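Local coordinates for protein putative oxidoreductase YfjR (Streptomyces aurantiacus, PDB 4OQZ) that reduces imines as an S-selective imine reductase, probably with NADPH as hydride donor, and so can serve in the reductive amination of ketones, at residues A[50-55]-A[73-78]; A[187-192]-A[245-250]; A[219-222]-A[227-230]. All blocks are in the same frame, centred on the assembly; numbering follows the deposited sequence.

In the fold
Contact 1 belongs to the Rossmann-type nucleotide-binding domain, contacts 2 and 3 to the helical C-terminal domain on the opposite side of the chain's centre, their centres each about 52 Å from its own. Contact 2 is the buried one, where a leucine meets a threonine and an asparagine whose polar atoms are bonded. Contacts 1 and 3 are partly buried: contact 1 pairs a proline-valine touch with a glutamate; contact 3 sets an arginine against loop backbone, with an isoleucine beside a histidine ring. Helices 211-224 and 234-250, of contacts 3 and 2, follow each other in the chain. Val187 of contact 2 packs on Ile222 of the second subunit, so the dimer brings the two regions together.

Contact 1: A[50-55]-A[73-78]; sequences ATPEQA and YGVLEG
Pro52 lays one edge of its ring against Val75. Its CB sits 3.7 Å from Val75 O and 3.8 Å from Val75 CG1, while Pro52 CG rests 3.8 Å from the same carbonyl oxygen. A single methyl and a backbone oxygen thus receive the proline together: Val75 has CG1 opposite its backbone N (chi1 161°), which places that methyl beside its own carbonyl carbon. The second touch is looser and more polar. With Glu53 CG anti to the carbonyl carbon (chi1 -68°), that atom comes to 4.1 Å from Gly78 O; the bend at chi2 (86°) turns the carboxylate so that Glu53 OE1 is also 4.1 Å from Gly78 O. No hydrogen bond links the two segments.

Both helices belong to the Rossmann-type domain, where helices 52-57 and 69-75 each follow a parallel strand of the sheet, 47-48 and 61-64. Trp31 on strand 27-31 underlies the apolar half of the contact, touching Pro52, Ala55 and Val75. The side chain of Val75 also comes near the glycines Gly9, Gly11 and Gly14, a pattern consistent with the dinucleotide-binding loop, without touching them.

Thr51 caps the helix that Pro52 opens. Its OG1 accepts a nearly straight but weak bond from Gln54 N (3.4 Å), and proline suits the first turn because an N-H there would have no helical acceptor. Beyond Val75 the chain makes an inverse gamma turn centred on Glu77, with a weak bond from Gly78 N to Leu76 O (2.8 Å). Gly78 then takes a positive phi, where a CB would be jammed against the preceding carbonyl oxygen. Its N also bonds to Glu80 OE2, and Ala79 touches the Glu53 chain.

Contact 2: A[187-192]-A[245-250]; sequences VALADA and VHTNAD
Leu189 and Asn248 mark the nearest approach of two helix ends, their CA atoms 6.1 Å apart: Leu189 is in the last turn of helix 163-191, Asn248 in that of helix 234-250. No hydrogen bond joins the segments. Leu189 fills the gap, CG opposite its backbone N (chi1 180°), and its chain crosses those of Thr247 and Asn248 at about a right angle. Its CD1 rests 3.5 Å from Thr247 O, CD2 lies 3.7 Å from the methyl Thr247 CG2, and CB comes within 3.4 Å of Asn248 OD1.

A leucine can lie against such polar atoms because they are bonded elsewhere. Asn248 OD1 accepts from Gln185 NE2, a link back to the leucine's own helix, while Asn248 ND2 donates to Val244 O. Thr247 turns its hydroxyl to His243 O, leaving the methyl for Leu189, and Thr247 O takes a bond from Ser251 OG.

The second subunit closes over the contact: its Leu171 packs on Leu189 and its Lys286 forms a salt bridge with Asp191. Such packing of the long interdomain helix between its own helical domain and the partner's is characteristic of the dimer in imine reductases.

Contact 3: A[219-222]-A[227-230]; sequences AARI and HAGD
Arg221 brings its guanidinium group up to the backbone of His227 and Ala228, with the NH2 edge toward Ala228 N. That nitrogen lies near the plane of the group, 3.2 Å from Arg221 NH2. Both atoms are donors, so the approach is close packing and no hydrogen bond. The short side chain of Ala228 leaves its methyl CB beside the same NH2, at 3.5 Å, and Arg221 NH1 comes to 4.2 Å from His227 CA. Arg221 gets there by leaving its helix on the side facing the loop and bending at chi3 (78°), which swings the guanidinium round toward the residues that follow.

A second, looser touch lies beside it: Ile222 CG1 meets the His227 ring obliquely, 4.3 Å from His227 NE2. The CB of His227 starts out away from the helix, but its ring turns back to meet it.

In the C-terminal helical domain, 219-222 lies within helix 211-224, close to its end, and 227-230 in the loop beyond; the chain turns between them before running on to helix 234-250. The contact therefore joins the last turns of one helix to the loop that leads into the next.

Outward from there, Ala228 N makes a weak hydrogen bond to Asn226 OD1, while Arg221 also packs on Asn226 and Ser277. Backbone bonds between His227 and Ser277 tie the loop to the C-terminal part of the chain, where Lys283 and Ser279 touch the histidine side chain. Ile222 is branched and apolar in a buried place, set against Ile282 of helix 282-285 and Trp184 of the second subunit. Asp230 OD2 stands 5.9 Å from Arg221 NH2, too far for a salt bridge, though its opposite charge may still favour the arginine's position.

Contact 1: A[50-55]-A[73-78]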
loop_
_atom_site.group_PDB
_atom_site.type_symbol
_atom_site.label_atom_id
_atom_site.label_comp_id
_atom_site.label_asym_id
_atom_site.label_seq_id
_atom_site.Cartn_x
_atom_site.Cartn_y
_atom_site.Cartn_z
ATOM N N ALA A 50 23.530 -0.728 -37.993
ATOM C CA ALA A 50 22.834 -1.686 -38.847
ATOM C C ALA A 50 22.689 -3.036 -38.151
ATOM O O ALA A 50 21.822 -3.829 -38.530
ATOM C CB ALA A 50 23.543 -1.831 -40.172
ATOM N N THR A 51 23.523 -3.288 -37.114
ATOM C CA THR A 51 23.551 -4.536 -36.346
ATOM C C THR A 51 23.919 -4.260 -34.875
ATOM O O THR A 51 24.566 -3.242 -34.603
ATOM C CB THR A 51 24.643 -5.492 -36.895
ATOM O OG1 THR A 51 25.936 -4.988 -36.549
ATOM C CG2 THR A 51 24.527 -5.779 -38.398
ATOM N N PRO A 52 23.640 -5.220 -33.947
ATOM C CA PRO A 52 24.081 -5.062 -32.549
ATOM C C PRO A 52 25.607 -4.984 -32.373
ATOM O O PRO A 52 26.074 -4.297 -31.472
ATOM C CB PRO A 52 23.532 -6.323 -31.871
ATOM C CG PRO A 52 22.416 -6.780 -32.741
ATOM C CD PRO A 52 22.910 -6.495 -34.120
ATOM N N GLU A 53 26.380 -5.678 -33.237
ATOM C CA GLU A 53 27.851 -5.700 -33.226
ATOM C C GLU A 53 28.430 -4.282 -33.287
ATOM O O GLU A 53 29.222 -3.906 -32.417
ATOM C CB GLU A 53 28.384 -6.510 -34.417
ATOM C CG GLU A 53 28.092 -7.997 -34.359
ATOM C CD GLU A 53 26.742 -8.420 -34.907
ATOM O OE1 GLU A 53 26.716 -9.051 -35.991
ATOM O OE2 GLU A 53 25.715 -8.137 -34.246
ATOM N N GLN A 54 27.984 -3.494 -34.294
ATOM C CA GLN A 54 28.407 -2.120 -34.562
ATOM C C GLN A 54 27.951 -1.190 -33.452
ATOM O O GLN A 54 28.697 -0.285 -33.076
ATOM C CB GLN A 54 27.884 -1.649 -35.923
ATOM C CG GLN A 54 28.497 -2.419 -37.103
ATOM C CD GLN A 54 29.898 -1.978 -37.456
ATOM O OE1 GLN A 54 30.164 -0.785 -37.658
ATOM N NE2 GLN A 54 30.811 -2.943 -37.616
ATOM N N ALA A 55 26.748 -1.442 -32.895
ATOM C CA ALA A 55 26.213 -0.674 -31.765
ATOM C C ALA A 55 27.131 -0.859 -30.544
ATOM O O ALA A 55 27.484 0.139 -29.924
ATOM C CB ALA A 55 24.796 -1.121 -31.444
ATOM N N TYR A 73 20.037 -12.436 -24.780
ATOM C CA TYR A 73 20.850 -13.488 -25.412
ATOM C C TYR A 73 20.736 -13.526 -26.939
ATOM O O TYR A 73 21.626 -14.071 -27.607
ATOM C CB TYR A 73 20.554 -14.866 -24.798
ATOM C CG TYR A 73 20.851 -14.935 -23.316
ATOM C CD1 TYR A 73 22.135 -15.215 -22.854
ATOM C CD2 TYR A 73 19.854 -14.704 -22.374
ATOM C CE1 TYR A 73 22.419 -15.256 -21.488
ATOM C CE2 TYR A 73 20.126 -14.735 -21.007
ATOM C CZ TYR A 73 21.409 -15.018 -20.569
ATOM O OH TYR A 73 21.664 -15.062 -19.222
ATOM N N GLY A 74 19.649 -12.952 -27.463
ATOM C CA GLY A 74 19.375 -12.831 -28.891
ATOM C C GLY A 74 20.212 -11.741 -29.530
ATOM O O GLY A 74 20.748 -11.937 -30.625
ATOM N N VAL A 75 20.332 -10.574 -28.841
ATOM C CA VAL A 75 21.144 -9.435 -29.286
ATOM C C VAL A 75 22.616 -9.890 -29.392
ATOM O O VAL A 75 23.247 -9.736 -30.440
ATOM C CB VAL A 75 20.947 -8.196 -28.364
ATOM C CG1 VAL A 75 22.077 -7.180 -28.512
ATOM C CG2 VAL A 75 19.598 -7.532 -28.624
ATOM N N LEU A 76 23.110 -10.536 -28.330
ATOM C CA LEU A 76 24.473 -11.048 -28.219
ATOM C C LEU A 76 24.778 -12.257 -29.119
ATOM O O LEU A 76 25.952 -12.567 -29.316
ATOM C CB LEU A 76 24.791 -11.352 -26.740
ATOM C CG LEU A 76 25.296 -10.178 -25.865
ATOM C CD1 LEU A 76 24.214 -9.151 -25.588
ATOM C CD2 LEU A 76 25.837 -10.686 -24.549
ATOM N N GLU A 77 23.737 -12.909 -29.692
ATOM C CA GLU A 77 23.852 -14.092 -30.558
ATOM C C GLU A 77 24.573 -13.852 -31.906
ATOM O O GLU A 77 23.944 -13.858 -32.971
ATOM C CB GLU A 77 22.479 -14.762 -30.754
ATOM C CG GLU A 77 22.540 -16.281 -30.730
ATOM C CD GLU A 77 21.731 -17.008 -31.789
ATOM O OE1 GLU A 77 20.741 -16.432 -32.294
ATOM O OE2 GLU A 77 22.081 -18.170 -32.101
ATOM N N GLY A 78 25.897 -13.706 -31.839
ATOM C CA GLY A 78 26.764 -13.474 -32.994
ATOM C C GLY A 78 27.630 -12.236 -32.847
ATOM O O GLY A 78 28.504 -11.980 -33.680
#

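Contact 2: A[187-192]-A[245-250]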
loop_
_atom_site.group_PDB
_atom_site.type_symbol
_atom_site.label_atom_id
_atom_site.label_comp_id
_atom_site.label_asym_id
_atom_site.label_seq_id
_atom_site.Cartn_x
_atom_site.Cartn_y
_atom_site.Cartn_z
ATOM N N VAL A 187 -11.728 2.403 -5.019
ATOM C CA VAL A 187 -12.501 3.089 -6.096
ATOM C C VAL A 187 -13.778 2.349 -6.391
ATOM O O VAL A 187 -14.849 2.969 -6.366
ATOM C CB VAL A 187 -11.647 3.454 -7.346
ATOM C CG1 VAL A 187 -12.495 4.040 -8.481
ATOM C CG2 VAL A 187 -10.564 4.462 -6.967
ATOM N N ALA A 188 -13.689 1.008 -6.569
ATOM C CA ALA A 188 -14.848 0.161 -6.859
ATOM C C ALA A 188 -15.883 0.172 -5.737
ATOM O O ALA A 188 -17.069 0.293 -6.034
ATOM C CB ALA A 188 -14.424 -1.265 -7.201
ATOM N N LEU A 189 -15.453 0.120 -4.454
ATOM C CA LEU A 189 -16.405 0.138 -3.339
ATOM C C LEU A 189 -17.099 1.493 -3.160
ATOM O O LEU A 189 -18.312 1.542 -2.973
ATOM C CB LEU A 189 -15.753 -0.336 -2.016
ATOM C CG LEU A 189 -16.646 -0.364 -0.765
ATOM C CD1 LEU A 189 -17.690 -1.484 -0.830
ATOM C CD2 LEU A 189 -15.815 -0.512 0.477
ATOM N N ALA A 190 -16.313 2.575 -3.180
ATOM C CA ALA A 190 -16.768 3.952 -3.048
ATOM C C ALA A 190 -17.728 4.327 -4.189
ATOM O O ALA A 190 -18.588 5.192 -4.000
ATOM C CB ALA A 190 -15.575 4.885 -3.038
ATOM N N ASP A 191 -17.597 3.660 -5.357
ATOM C CA ASP A 191 -18.476 3.885 -6.515
ATOM C C ASP A 191 -19.904 3.460 -6.188
ATOM O O ASP A 191 -20.819 4.257 -6.369
ATOM C CB ASP A 191 -17.969 3.140 -7.755
ATOM C CG ASP A 191 -18.823 3.389 -8.978
ATOM O OD1 ASP A 191 -19.729 2.555 -9.255
ATOM O OD2 ASP A 191 -18.610 4.424 -9.642
ATOM N N ALA A 192 -20.092 2.228 -5.663
ATOM C CA ALA A 192 -21.392 1.687 -5.265
ATOM C C ALA A 192 -22.064 2.525 -4.160
ATOM O O ALA A 192 -23.190 2.210 -3.744
ATOM C CB ALA A 192 -21.246 0.238 -4.826
ATOM N N VAL A 245 -14.485 -7.493 3.668
ATOM C CA VAL A 245 -15.112 -8.508 2.788
ATOM C C VAL A 245 -16.641 -8.357 2.771
ATOM O O VAL A 245 -17.243 -8.447 1.694
ATOM C CB VAL A 245 -14.659 -9.958 3.142
ATOM C CG1 VAL A 245 -15.651 -11.019 2.644
ATOM C CG2 VAL A 245 -13.267 -10.248 2.593
ATOM N N HIS A 246 -17.272 -8.137 3.943
ATOM C CA HIS A 246 -18.739 -8.018 4.003
ATOM C C HIS A 246 -19.271 -6.761 3.322
ATOM O O HIS A 246 -20.200 -6.861 2.527
ATOM C CB HIS A 246 -19.279 -8.178 5.435
ATOM C CG HIS A 246 -19.452 -9.608 5.858
ATOM N ND1 HIS A 246 -20.595 -10.327 5.534
ATOM C CD2 HIS A 246 -18.624 -10.406 6.572
ATOM C CE1 HIS A 246 -20.423 -11.531 6.059
ATOM N NE2 HIS A 246 -19.247 -11.627 6.688
ATOM N N THR A 247 -18.624 -5.604 3.561
ATOM C CA THR A 247 -18.958 -4.296 2.979
ATOM C C THR A 247 -18.956 -4.356 1.445
ATOM O O THR A 247 -19.836 -3.775 0.799
ATOM C CB THR A 247 -17.949 -3.246 3.498
ATOM O OG1 THR A 247 -17.984 -3.217 4.922
ATOM C CG2 THR A 247 -18.210 -1.857 2.969
ATOM N N ASN A 248 -17.945 -5.013 0.872
ATOM C CA ASN A 248 -17.792 -5.156 -0.566
ATOM C C ASN A 248 -18.847 -6.118 -1.116
ATOM O O ASN A 248 -19.461 -5.833 -2.146
ATOM C CB ASN A 248 -16.375 -5.597 -0.915
ATOM C CG ASN A 248 -15.375 -4.492 -0.804
ATOM O OD1 ASN A 248 -15.184 -3.695 -1.721
ATOM N ND2 ASN A 248 -14.727 -4.400 0.334
ATOM N N ALA A 249 -19.101 -7.223 -0.385
ATOM C CA ALA A 249 -20.102 -8.227 -0.763
ATOM C C ALA A 249 -21.521 -7.643 -0.684
ATOM O O ALA A 249 -22.363 -7.984 -1.514
ATOM C CB ALA A 249 -19.980 -9.455 0.128
ATOM N N ASP A 250 -21.773 -6.748 0.303
ATOM C CA ASP A 250 -23.073 -6.094 0.495
ATOM C C ASP A 250 -23.402 -5.132 -0.651
ATOM O O ASP A 250 -24.567 -5.002 -1.012
ATOM C CB ASP A 250 -23.126 -5.333 1.836
ATOM C CG ASP A 250 -23.239 -6.181 3.094
ATOM O OD1 ASP A 250 -23.598 -7.377 2.981
ATOM O OD2 ASP A 250 -22.984 -5.642 4.194
#

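Contact 3: A[219-222]-A[227-230]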
loop_
_atom_site.group_PDB
_atom_site.type_symbol
_atom_site.label_atom_id
_atom_site.label_comp_id
_atom_site.label_asym_id
_atom_site.label_seq_id
_atom_site.Cartn_x
_atom_site.Cartn_y
_atom_site.Cartn_z
ATOM N N ALA A 219 9.277 -2.923 11.812
ATOM C CA ALA A 219 10.618 -3.382 11.411
ATOM C C ALA A 219 11.464 -3.760 12.608
ATOM O O ALA A 219 12.118 -4.800 12.572
ATOM C CB ALA A 219 11.345 -2.304 10.622
ATOM N N ALA A 220 11.479 -2.903 13.657
ATOM C CA ALA A 220 12.268 -3.093 14.877
ATOM C C ALA A 220 11.858 -4.344 15.645
ATOM O O ALA A 220 12.716 -5.047 16.176
ATOM C CB ALA A 220 12.149 -1.870 15.779
ATOM N N ARG A 221 10.546 -4.622 15.692
ATOM C CA ARG A 221 9.991 -5.763 16.415
ATOM C C ARG A 221 10.260 -7.081 15.674
ATOM O O ARG A 221 10.548 -8.072 16.335
ATOM C CB ARG A 221 8.483 -5.565 16.646
ATOM C CG ARG A 221 8.090 -4.243 17.317
ATOM C CD ARG A 221 6.593 -3.967 17.223
ATOM N NE ARG A 221 5.840 -4.756 18.192
ATOM C CZ ARG A 221 5.263 -5.923 17.926
ATOM N NH1 ARG A 221 5.331 -6.445 16.703
ATOM N NH2 ARG A 221 4.613 -6.577 18.877
ATOM N N ILE A 222 10.154 -7.100 14.312
ATOM C CA ILE A 222 10.404 -8.302 13.494
ATOM C C ILE A 222 11.875 -8.725 13.615
ATOM O O ILE A 222 12.174 -9.909 13.841
ATOM C CB ILE A 222 10.004 -8.103 11.992
ATOM C CG1 ILE A 222 8.518 -7.731 11.838
ATOM C CG2 ILE A 222 10.338 -9.357 11.176
ATOM C CD1 ILE A 222 8.165 -6.806 10.545
ATOM N N HIS A 227 6.609 -10.535 18.123
ATOM C CA HIS A 227 5.325 -10.544 17.412
ATOM C C HIS A 227 4.218 -10.588 18.479
ATOM O O HIS A 227 3.333 -11.430 18.399
ATOM C CB HIS A 227 5.240 -11.801 16.514
ATOM C CG HIS A 227 6.164 -11.796 15.335
ATOM N ND1 HIS A 227 7.257 -12.646 15.271
ATOM C CD2 HIS A 227 6.103 -11.071 14.191
ATOM C CE1 HIS A 227 7.833 -12.397 14.105
ATOM N NE2 HIS A 227 7.168 -11.461 13.419
ATOM N N ALA A 228 4.274 -9.669 19.461
ATOM C CA ALA A 228 3.458 -9.634 20.686
ATOM C C ALA A 228 1.908 -9.613 20.634
ATOM O O ALA A 228 1.288 -10.549 20.149
ATOM C CB ALA A 228 4.010 -8.614 21.682
ATOM N N GLY A 229 1.314 -8.621 21.271
ATOM C CA GLY A 229 -0.127 -8.451 21.398
ATOM C C GLY A 229 -0.337 -7.124 22.081
ATOM O O GLY A 229 -1.470 -6.670 22.272
ATOM N N ASP A 230 0.814 -6.511 22.435
ATOM C CA ASP A 230 1.028 -5.240 23.106
ATOM C C ASP A 230 0.154 -4.131 22.516
ATOM O O ASP A 230 -0.648 -3.540 23.243
ATOM C CB ASP A 230 2.527 -4.879 23.012
ATOM C CG ASP A 230 3.014 -3.802 23.960
ATOM O OD1 ASP A 230 2.392 -3.626 25.041
ATOM O OD2 ASP A 230 4.074 -3.197 23.672
#